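PDB 2C0H: mannan endo-1,4-beta-mannosidase from Mytilus edulis, which hydrolyses internal 1,4-beta-mannosidic linkages in the backbones of mannans, galactomannans and glucomannans as an endo-acting glycoside hydrolase of family 5. Local coordinates for residues 312-317 and 343-348; 258-263 and 286-291. The protein carries 3 engineered substitutions. One frame throughout, in Å; residues are numbered along the deposited sequence.

Contact 1: residues 312-317 and 343-348; sequences AYTKGY and RTDHGQ
Tyr313, in the last turn of helix 305-314, drives its phenol into the loop 343-348, and its hydroxyl is gripped twice by backbone there. OH donates to Gly347 O at 2.6 Å and accepts from His346 N at 3.0 Å, the latter bond fairly straight at 162°. With CG anti to the backbone N (chi1 -174°), the ring reaches far enough into the loop for both bonds. His346 packs over one face of this ring: its CB lies 3.8 Å from the ring centroid, and the imidazole turns an edge toward the same face in a T-shaped pair. The imidazole in turn lies flat over the backbone of Thr314, whose CA sits 3.9 Å from its centroid. The solvent side is looser across the contact: Thr314 CG2 comes no nearer than 4.0 Å to Arg343 NH2, and the exposed Asp345 is held within its own loop by Arg343, NE to OD1 at 2.8 Å and NH2 to OD2, both carboxylate oxygens lying in the guanidinium plane. A second partner of Arg343, Glu310, ties it back to the helix. The contact is a helix C-terminus docked on the C-terminal loop at the periphery of a TIM barrel, away from the catalytic centre.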
ATOM      1  N   ALA A 312      -7.477  10.507 -12.140  1.00 12.18           N
ATOM      2  CA  ALA A 312      -6.470  10.506 -11.060  1.00 11.90           C
ATOM      3  C   ALA A 312      -5.410  11.556 -11.327  1.00 12.29           C
ATOM      4  O   ALA A 312      -5.031  12.313 -10.432  1.00 12.20           O
ATOM      5  CB  ALA A 312      -5.829   9.139 -10.906  1.00 11.22           C
ATOM      6  N   TYR A 313      -4.936  11.634 -12.566  1.00 11.89           N
ATOM      7  CA  TYR A 313      -3.804  12.513 -12.914  1.00 11.91           C
ATOM      8  C   TYR A 313      -4.185  13.985 -12.834  1.00 12.32           C
ATOM      9  O   TYR A 313      -3.385  14.808 -12.365  1.00 13.41           O
ATOM     10  CB  TYR A 313      -3.301  12.156 -14.340  1.00 11.82           C
ATOM     11  CG  TYR A 313      -2.037  12.898 -14.790  1.00 11.62           C
ATOM     12  CD1 TYR A 313      -0.802  12.665 -14.199  1.00 11.15           C
ATOM     13  CD2 TYR A 313      -2.072  13.817 -15.836  1.00 11.38           C
ATOM     14  CE1 TYR A 313       0.336  13.330 -14.592  1.00 10.43           C
ATOM     15  CE2 TYR A 313      -0.930  14.506 -16.232  1.00 12.19           C
ATOM     16  CZ  TYR A 313       0.284  14.271 -15.609  1.00 10.30           C
ATOM     17  OH  TYR A 313       1.440  14.954 -16.007  1.00 12.01           O
ATOM     18  N   THR A 314      -5.398  14.328 -13.276  1.00 13.17           N
ATOM     19  CA  THR A 314      -5.809  15.730 -13.385  1.00 14.04           C
ATOM     20  C   THR A 314      -6.606  16.299 -12.229  1.00 14.56           C
ATOM     21  O   THR A 314      -6.756  17.524 -12.152  1.00 16.30           O
ATOM     22  CB  THR A 314      -6.618  15.993 -14.671  1.00 14.30           C
ATOM     23  OG1 THR A 314      -7.849  15.272 -14.649  1.00 16.06           O
ATOM     24  CG2 THR A 314      -5.810  15.626 -15.899  1.00 15.49           C
ATOM     25  N   LYS A 315      -7.134  15.454 -11.348  1.00 14.80           N
ATOM     26  CA  LYS A 315      -7.985  15.934 -10.263  1.00 14.34           C
ATOM     27  C   LYS A 315      -7.333  15.964  -8.887  1.00 14.22           C
ATOM     28  O   LYS A 315      -8.046  16.048  -7.888  1.00 15.26           O
ATOM     29  CB  LYS A 315      -9.303  15.151 -10.227  1.00 15.35           C
ATOM     30  CG  LYS A 315     -10.088  15.204 -11.533  1.00 18.73           C
ATOM     31  CD  LYS A 315     -10.495  16.621 -11.913  1.00 21.56           C
ATOM     32  CE  LYS A 315     -11.576  16.613 -12.988  1.00 22.83           C
ATOM     33  NZ  LYS A 315     -12.083  17.970 -13.298  1.00 25.29           N
ATOM     34  N   GLY A 316      -6.001  15.941  -8.849  1.00 13.61           N
ATOM     35  CA  GLY A 316      -5.247  16.264  -7.635  1.00 13.40           C
ATOM     36  C   GLY A 316      -4.684  15.072  -6.909  1.00 12.94           C
ATOM     37  O   GLY A 316      -4.105  15.225  -5.825  1.00 13.12           O
ATOM     38  N   TYR A 317      -4.882  13.877  -7.452  1.00 11.79           N
ATOM     39  CA  TYR A 317      -4.289  12.674  -6.868  1.00 11.28           C
ATOM     40  C   TYR A 317      -2.809  12.502  -7.296  1.00 11.30           C
ATOM     41  O   TYR A 317      -2.334  13.163  -8.221  1.00 12.88           O
ATOM     42  CB  TYR A 317      -5.154  11.441  -7.181  1.00 11.28           C
ATOM     43  CG  TYR A 317      -6.593  11.622  -6.734  1.00 11.31           C
ATOM     44  CD1 TYR A 317      -6.983  11.355  -5.416  1.00 10.81           C
ATOM     45  CD2 TYR A 317      -7.579  12.113  -7.605  1.00 11.85           C
ATOM     46  CE1 TYR A 317      -8.283  11.540  -4.999  1.00 11.75           C
ATOM     47  CE2 TYR A 317      -8.889  12.286  -7.196  1.00 11.13           C
ATOM     48  CZ  TYR A 317      -9.256  12.000  -5.888  1.00 11.31           C
ATOM     49  OH  TYR A 317     -10.564  12.197  -5.458  1.00 12.99           O
ATOM     50  N   ARG A 343       3.096  12.572 -20.424  1.00 21.03           N
ATOM     51  CA  ARG A 343       2.427  13.714 -19.794  1.00 20.69           C
ATOM     52  C   ARG A 343       3.304  14.392 -18.751  1.00 20.40           C
ATOM     53  O   ARG A 343       4.037  13.732 -18.017  1.00 19.28           O
ATOM     54  CB  ARG A 343       1.084  13.291 -19.174  1.00 20.12           C
ATOM     55  CG  ARG A 343       0.029  12.799 -20.179  1.00 20.18           C
ATOM     56  CD  ARG A 343      -0.619  13.923 -20.947  1.00 19.60           C
ATOM     57  NE  ARG A 343      -1.527  14.703 -20.109  1.00 19.93           N
ATOM     58  CZ  ARG A 343      -2.827  14.455 -19.908  1.00 18.55           C
ATOM     59  NH1 ARG A 343      -3.450  13.452 -20.517  1.00 22.39           N
ATOM     60  NH2 ARG A 343      -3.527  15.244 -19.113  1.00 20.21           N
ATOM     61  N   THR A 344       3.243  15.719 -18.735  1.00 20.44           N
ATOM     62  CA  THR A 344       3.929  16.531 -17.722  1.00 21.34           C
ATOM     63  C   THR A 344       3.061  17.629 -17.079  1.00 21.32           C
ATOM     64  O   THR A 344       3.541  18.317 -16.170  1.00 22.74           O
ATOM     65  CB  THR A 344       5.187  17.186 -18.317  1.00 21.71           C
ATOM     66  OG1 THR A 344       4.810  18.049 -19.398  1.00 24.04           O
ATOM     67  CG2 THR A 344       6.174  16.128 -18.810  1.00 21.80           C
ATOM     68  N   ASP A 345       1.810  17.806 -17.513  1.00 20.64           N
ATOM     69  CA  ASP A 345       0.931  18.874 -16.978  1.00 20.70           C
ATOM     70  C   ASP A 345       0.582  18.784 -15.484  1.00 20.45           C
ATOM     71  O   ASP A 345       0.210  19.790 -14.885  1.00 21.67           O
ATOM     72  CB  ASP A 345      -0.373  19.031 -17.795  1.00 20.63           C
ATOM     73  CG  ASP A 345      -1.051  17.710 -18.113  1.00 19.91           C
ATOM     74  OD1 ASP A 345      -0.385  16.873 -18.756  1.00 19.01           O
ATOM     75  OD2 ASP A 345      -2.234  17.530 -17.742  1.00 21.01           O
ATOM     76  N   HIS A 346       0.667  17.595 -14.893  1.00 19.52           N
ATOM     77  CA  HIS A 346       0.433  17.414 -13.452  1.00 19.75           C
ATOM     78  C   HIS A 346       1.520  16.513 -12.853  1.00 19.06           C
ATOM     79  O   HIS A 346       1.251  15.645 -12.025  1.00 18.71           O
ATOM     80  CB  HIS A 346      -0.946  16.824 -13.192  1.00 20.01           C
ATOM     81  CG  HIS A 346      -2.073  17.758 -13.485  1.00 21.22           C
ATOM     82  ND1 HIS A 346      -2.665  17.843 -14.723  1.00 22.49           N
ATOM     83  CD2 HIS A 346      -2.750  18.615 -12.683  1.00 23.08           C
ATOM     84  CE1 HIS A 346      -3.643  18.731 -14.681  1.00 21.51           C
ATOM     85  NE2 HIS A 346      -3.718  19.213 -13.455  1.00 25.59           N
ATOM     86  N   GLY A 347       2.750  16.752 -13.284  1.00 18.98           N
ATOM     87  CA  GLY A 347       3.897  15.983 -12.813  1.00 18.86           C
ATOM     88  C   GLY A 347       4.424  15.016 -13.846  1.00 18.61           C
ATOM     89  O   GLY A 347       3.675  14.531 -14.692  1.00 18.35           O
ATOM     90  N   GLN A 348       5.720  14.745 -13.778  1.00 17.79           N
ATOM     91  CA  GLN A 348       6.381  13.836 -14.709  1.00 18.93           C
ATOM     92  C   GLN A 348       5.976  12.403 -14.420  1.00 17.60           C
ATOM     93  O   GLN A 348       5.952  11.983 -13.288  1.00 15.79           O
ATOM     94  CB  GLN A 348       7.905  13.939 -14.590  1.00 19.48           C
ATOM     95  CG  GLN A 348       8.498  15.258 -15.058  1.00 22.44           C
ATOM     96  CD  GLN A 348      10.016  15.293 -14.914  1.00 23.67           C
ATOM     97  OE1 GLN A 348      10.598  16.330 -14.553  1.00 30.98           O
ATOM     98  NE2 GLN A 348      10.667  14.160 -15.194  1.00 28.41           N
TER
HETATM   99  O   HOH W   1      -0.266  15.114  -9.015  1.00 31.90           O

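Contact 2: residues 258-263 and 286-291; sequences SFYQVH and LKKPMV. With SO4 (sulfate ion), chain B.
Leu286 opens the approach to two neighbouring parallel strands of the TIM barrel, 260-263 and 290-294, and touches the ring of Tyr260 with CD2, 3.9 Å from CE2. Lys287 follows, its backbone N donating to a water that also bonds Tyr260 OH near the ring plane; its NZ holds a sulfate ion, probably from the crystallisation liquor, which is also bound by the backbone N atoms of Asp243 and His244. Lys288 then lays its aliphatic chain across the Tyr260 ring at about a right angle. Its CD stands over one face, offset toward the rim and 4.0 Å from the centroid, while the bend at chi4 (-66°) turns NZ off toward Asp243, its salt-bridge partner. With an alanine in place of Tyr260, the chain of Lys288 would probably lose the surface it lies on and the bridging water its hydroxyl partner. Pro289, just before the strand, accepts the first backbone bond between the segments, from Tyr260 N to Pro289 O at 2.9 Å, and packs CB against Phe259 CB. Met290 stands beside Tyr260 on the same face of the sheet, its CE 3.8 Å from Tyr260 CB and its SD against Val262 CG1. Val291 completes the pairing: its N donates to Tyr260 O and its O accepts from Val262 N. Its side chain points with that of Gln261 to the other face, the barrel interior, where the side chain of Gln261 comes, nearest atom to nearest atom, within about 5 Å of Glu294, the probable nucleophile, and about 6 Å of Asn162, which probably binds substrate. Gln261 OE1 accepts from His263 NE2, whose ring bonds through ND1 to Glu163, the probable proton donor. Toward the N-terminal end of strand 260-263, Val291 CG2 rests 3.7 Å from Phe259 CE1.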
ATOM      1  N   SER A 258       3.404   8.692   5.093  1.00 13.27           N
ATOM      2  CA  SER A 258       3.919   9.650   4.110  1.00 13.68           C
ATOM      3  C   SER A 258       2.814  10.088   3.172  1.00 13.51           C
ATOM      4  O   SER A 258       2.708  11.259   2.838  1.00 12.98           O
ATOM      5  CB  SER A 258       5.028   9.003   3.287  1.00 14.26           C
ATOM      6  OG  SER A 258       6.047   8.455   4.115  1.00 15.90           O
ATOM      7  N   PHE A 259       2.034   9.119   2.707  1.00 13.46           N
ATOM      8  CA  PHE A 259       0.898   9.382   1.843  1.00 13.38           C
ATOM      9  C   PHE A 259      -0.209   8.369   2.103  1.00 12.89           C
ATOM     10  O   PHE A 259       0.005   7.343   2.752  1.00 12.60           O
ATOM     11  CB  PHE A 259       1.284   9.478   0.345  1.00 14.52           C
ATOM     12  CG  PHE A 259       1.869   8.229  -0.257  1.00 14.56           C
ATOM     13  CD1 PHE A 259       1.043   7.231  -0.757  1.00 16.13           C
ATOM     14  CD2 PHE A 259       3.253   8.082  -0.407  1.00 16.85           C
ATOM     15  CE1 PHE A 259       1.575   6.080  -1.335  1.00 16.12           C
ATOM     16  CE2 PHE A 259       3.792   6.943  -1.000  1.00 18.67           C
ATOM     17  CZ  PHE A 259       2.945   5.937  -1.460  1.00 18.19           C
ATOM     18  N   TYR A 260      -1.403   8.705   1.647  1.00 12.25           N
ATOM     19  CA  TYR A 260      -2.592   7.868   1.812  1.00 12.86           C
ATOM     20  C   TYR A 260      -2.782   7.064   0.533  1.00 12.72           C
ATOM     21  O   TYR A 260      -2.307   7.441  -0.540  1.00 11.82           O
ATOM     22  CB  TYR A 260      -3.835   8.725   2.081  1.00 13.69           C
ATOM     23  CG  TYR A 260      -3.808   9.555   3.363  1.00 13.66           C
ATOM     24  CD1 TYR A 260      -3.721   8.941   4.607  1.00 15.93           C
ATOM     25  CD2 TYR A 260      -3.879  10.924   3.321  1.00 14.15           C
ATOM     26  CE1 TYR A 260      -3.714   9.683   5.775  1.00 16.46           C
ATOM     27  CE2 TYR A 260      -3.872  11.680   4.491  1.00 14.18           C
ATOM     28  CZ  TYR A 260      -3.789  11.052   5.699  1.00 15.16           C
ATOM     29  OH  TYR A 260      -3.779  11.811   6.845  1.00 17.28           O
ATOM     30  N   GLN A 261      -3.441   5.932   0.681  1.00 12.77           N
ATOM     31  CA  GLN A 261      -3.739   5.055  -0.440  1.00 13.09           C
ATOM     32  C   GLN A 261      -5.146   4.528  -0.225  1.00 12.90           C
ATOM     33  O   GLN A 261      -5.478   4.036   0.864  1.00 13.61           O
ATOM     34  CB  GLN A 261      -2.741   3.905  -0.486  1.00 13.21           C
ATOM     35  CG  GLN A 261      -2.960   2.970  -1.666  1.00 14.76           C
ATOM     36  CD  GLN A 261      -2.268   1.638  -1.522  1.00 16.52           C
ATOM     37  OE1 GLN A 261      -2.770   0.612  -1.997  1.00 18.35           O
ATOM     38  NE2 GLN A 261      -1.101   1.637  -0.901  1.00 19.59           N
ATOM     39  N   VAL A 262      -5.997   4.647  -1.237  1.00 12.93           N
ATOM     40  CA  VAL A 262      -7.382   4.216  -1.114  1.00 13.16           C
ATOM     41  C   VAL A 262      -7.750   3.361  -2.304  1.00 11.88           C
ATOM     42  O   VAL A 262      -7.287   3.603  -3.404  1.00 12.00           O
ATOM     43  CB  VAL A 262      -8.383   5.396  -1.001  1.00 13.46           C
ATOM     44  CG1 VAL A 262      -8.445   6.207  -2.304  1.00 15.88           C
ATOM     45  CG2 VAL A 262      -9.757   4.913  -0.620  1.00 16.08           C
ATOM     46  N   HIS A 263      -8.592   2.369  -2.057  1.00 12.29           N
ATOM     47  CA  HIS A 263      -9.073   1.498  -3.108  1.00 12.67           C
ATOM     48  C   HIS A 263     -10.514   1.860  -3.475  1.00 12.88           C
ATOM     49  O   HIS A 263     -11.278   2.369  -2.642  1.00 13.16           O
ATOM     50  CB  HIS A 263      -8.972   0.057  -2.629  1.00 12.30           C
ATOM     51  CG  HIS A 263      -7.596  -0.326  -2.165  1.00 12.03           C
ATOM     52  ND1 HIS A 263      -7.347  -1.477  -1.448  1.00 14.09           N
ATOM     53  CD2 HIS A 263      -6.400   0.292  -2.309  1.00 13.04           C
ATOM     54  CE1 HIS A 263      -6.056  -1.549  -1.177  1.00 13.55           C
ATOM     55  NE2 HIS A 263      -5.458  -0.489  -1.687  1.00 12.85           N
ATOM     56  N   LEU A 286      -7.658  16.440   2.904  1.00 17.85           N
ATOM     57  CA  LEU A 286      -6.440  15.764   3.335  1.00 17.52           C
ATOM     58  C   LEU A 286      -5.190  16.639   3.206  1.00 17.38           C
ATOM     59  O   LEU A 286      -5.108  17.516   2.342  1.00 17.50           O
ATOM     60  CB  LEU A 286      -6.256  14.490   2.520  1.00 17.67           C
ATOM     61  CG  LEU A 286      -7.415  13.503   2.646  1.00 19.28           C
ATOM     62  CD1 LEU A 286      -7.269  12.395   1.634  1.00 20.95           C
ATOM     63  CD2 LEU A 286      -7.507  12.948   4.062  1.00 21.82           C
ATOM     64  N   LYS A 287      -4.204  16.360   4.054  1.00 16.86           N
ATOM     65  CA  LYS A 287      -2.970  17.134   4.111  1.00 17.60           C
ATOM     66  C   LYS A 287      -1.723  16.334   3.675  1.00 16.79           C
ATOM     67  O   LYS A 287      -0.576  16.755   3.898  1.00 17.52           O
ATOM     68  CB  LYS A 287      -2.794  17.680   5.528  1.00 18.01           C
ATOM     69  CG  LYS A 287      -3.917  18.574   5.974  1.00 20.67           C
ATOM     70  CD  LYS A 287      -3.632  19.210   7.329  1.00 21.46           C
ATOM     71  CE  LYS A 287      -3.673  18.185   8.441  1.00 24.47           C
ATOM     72  NZ  LYS A 287      -3.747  18.811   9.804  1.00 26.04           N
ATOM     73  N   LYS A 288      -1.940  15.172   3.054  1.00 15.15           N
ATOM     74  CA  LYS A 288      -0.872  14.373   2.458  1.00 14.10           C
ATOM     75  C   LYS A 288      -1.363  13.987   1.081  1.00 12.80           C
ATOM     76  O   LYS A 288      -2.574  14.063   0.861  1.00 12.25           O
ATOM     77  CB  LYS A 288      -0.627  13.073   3.233  1.00 14.08           C
ATOM     78  CG  LYS A 288      -0.385  13.216   4.716  1.00 15.63           C
ATOM     79  CD  LYS A 288      -0.165  11.821   5.314  1.00 15.48           C
ATOM     80  CE  LYS A 288      -0.261  11.806   6.829  1.00 16.99           C
ATOM     81  NZ  LYS A 288       0.867  12.607   7.361  1.00 18.98           N
ATOM     82  N   PRO A 289      -0.442  13.545   0.200  1.00 12.50           N
ATOM     83  CA  PRO A 289      -0.866  13.036  -1.106  1.00 12.58           C
ATOM     84  C   PRO A 289      -1.715  11.797  -0.963  1.00 12.70           C
ATOM     85  O   PRO A 289      -1.648  11.111   0.050  1.00 12.08           O
ATOM     86  CB  PRO A 289       0.447  12.691  -1.803  1.00 12.00           C
ATOM     87  CG  PRO A 289       1.545  13.413  -1.052  1.00 13.49           C
ATOM     88  CD  PRO A 289       1.022  13.480   0.346  1.00 11.20           C
ATOM     89  N   MET A 290      -2.518  11.523  -1.985  1.00 12.47           N
ATOM     90  CA  MET A 290      -3.308  10.313  -2.041  1.00 13.54           C
ATOM     91  C   MET A 290      -3.106   9.613  -3.376  1.00 12.00           C
ATOM     92  O   MET A 290      -3.207  10.241  -4.429  1.00 11.80           O
ATOM     93  CB  MET A 290      -4.794  10.613  -1.866  1.00 13.80           C
ATOM     94  CG  MET A 290      -5.688   9.416  -2.127  1.00 16.12           C
ATOM     95  SD  MET A 290      -7.348   9.681  -1.563  1.00 23.39           S
ATOM     96  CE  MET A 290      -7.125   9.361   0.194  1.00 24.51           C
ATOM     97  N   VAL A 291      -2.834   8.321  -3.293  1.00 11.09           N
ATOM     98  CA  VAL A 291      -2.733   7.432  -4.448  1.00 11.84           C
ATOM     99  C   VAL A 291      -4.016   6.605  -4.494  1.00 11.74           C
ATOM    100  O   VAL A 291      -4.504   6.111  -3.479  1.00 11.43           O
ATOM    101  CB  VAL A 291      -1.503   6.502  -4.300  1.00 11.51           C
ATOM    102  CG1 VAL A 291      -1.534   5.404  -5.349  1.00 13.25           C
ATOM    103  CG2 VAL A 291      -0.199   7.320  -4.397  1.00 12.95           C
TER
HETATM  104  S   SO4 B 401      -3.590  15.269  11.010  1.00 26.64           S
HETATM  105  O1  SO4 B 401      -3.002  14.262  10.127  1.00 25.50           O
HETATM  106  O2  SO4 B 401      -3.739  14.703  12.353  1.00 27.23           O
HETATM  107  O3  SO4 B 401      -4.915  15.694  10.562  1.00 27.91           O
HETATM  108  O4  SO4 B 401      -2.704  16.436  11.082  1.00 28.13           O
HETATM  109  O   HOH W   2      -4.198  14.579   6.499  1.00 20.80           O

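Along the chain, contact 2 comes first: strand 260-263 runs out into a long connection without regular helix or strand, which residues 286-291 close by bringing strand 290-294 alongside. That strand leads to helix 305-314, whose C-terminal end begins contact 1. From there the chain passes through strand 319-322 and helix 330-339 before residues 343-348 return to the helix end. The two closures are in series, neither nested nor crossed, with centres about 15 Å apart. They meet where Tyr317 CB packs 3.6 Å from Met290 O. Contact 2 joins adjacent barrel strands, whereas contact 1 fastens an outer helix to the C-terminal loop.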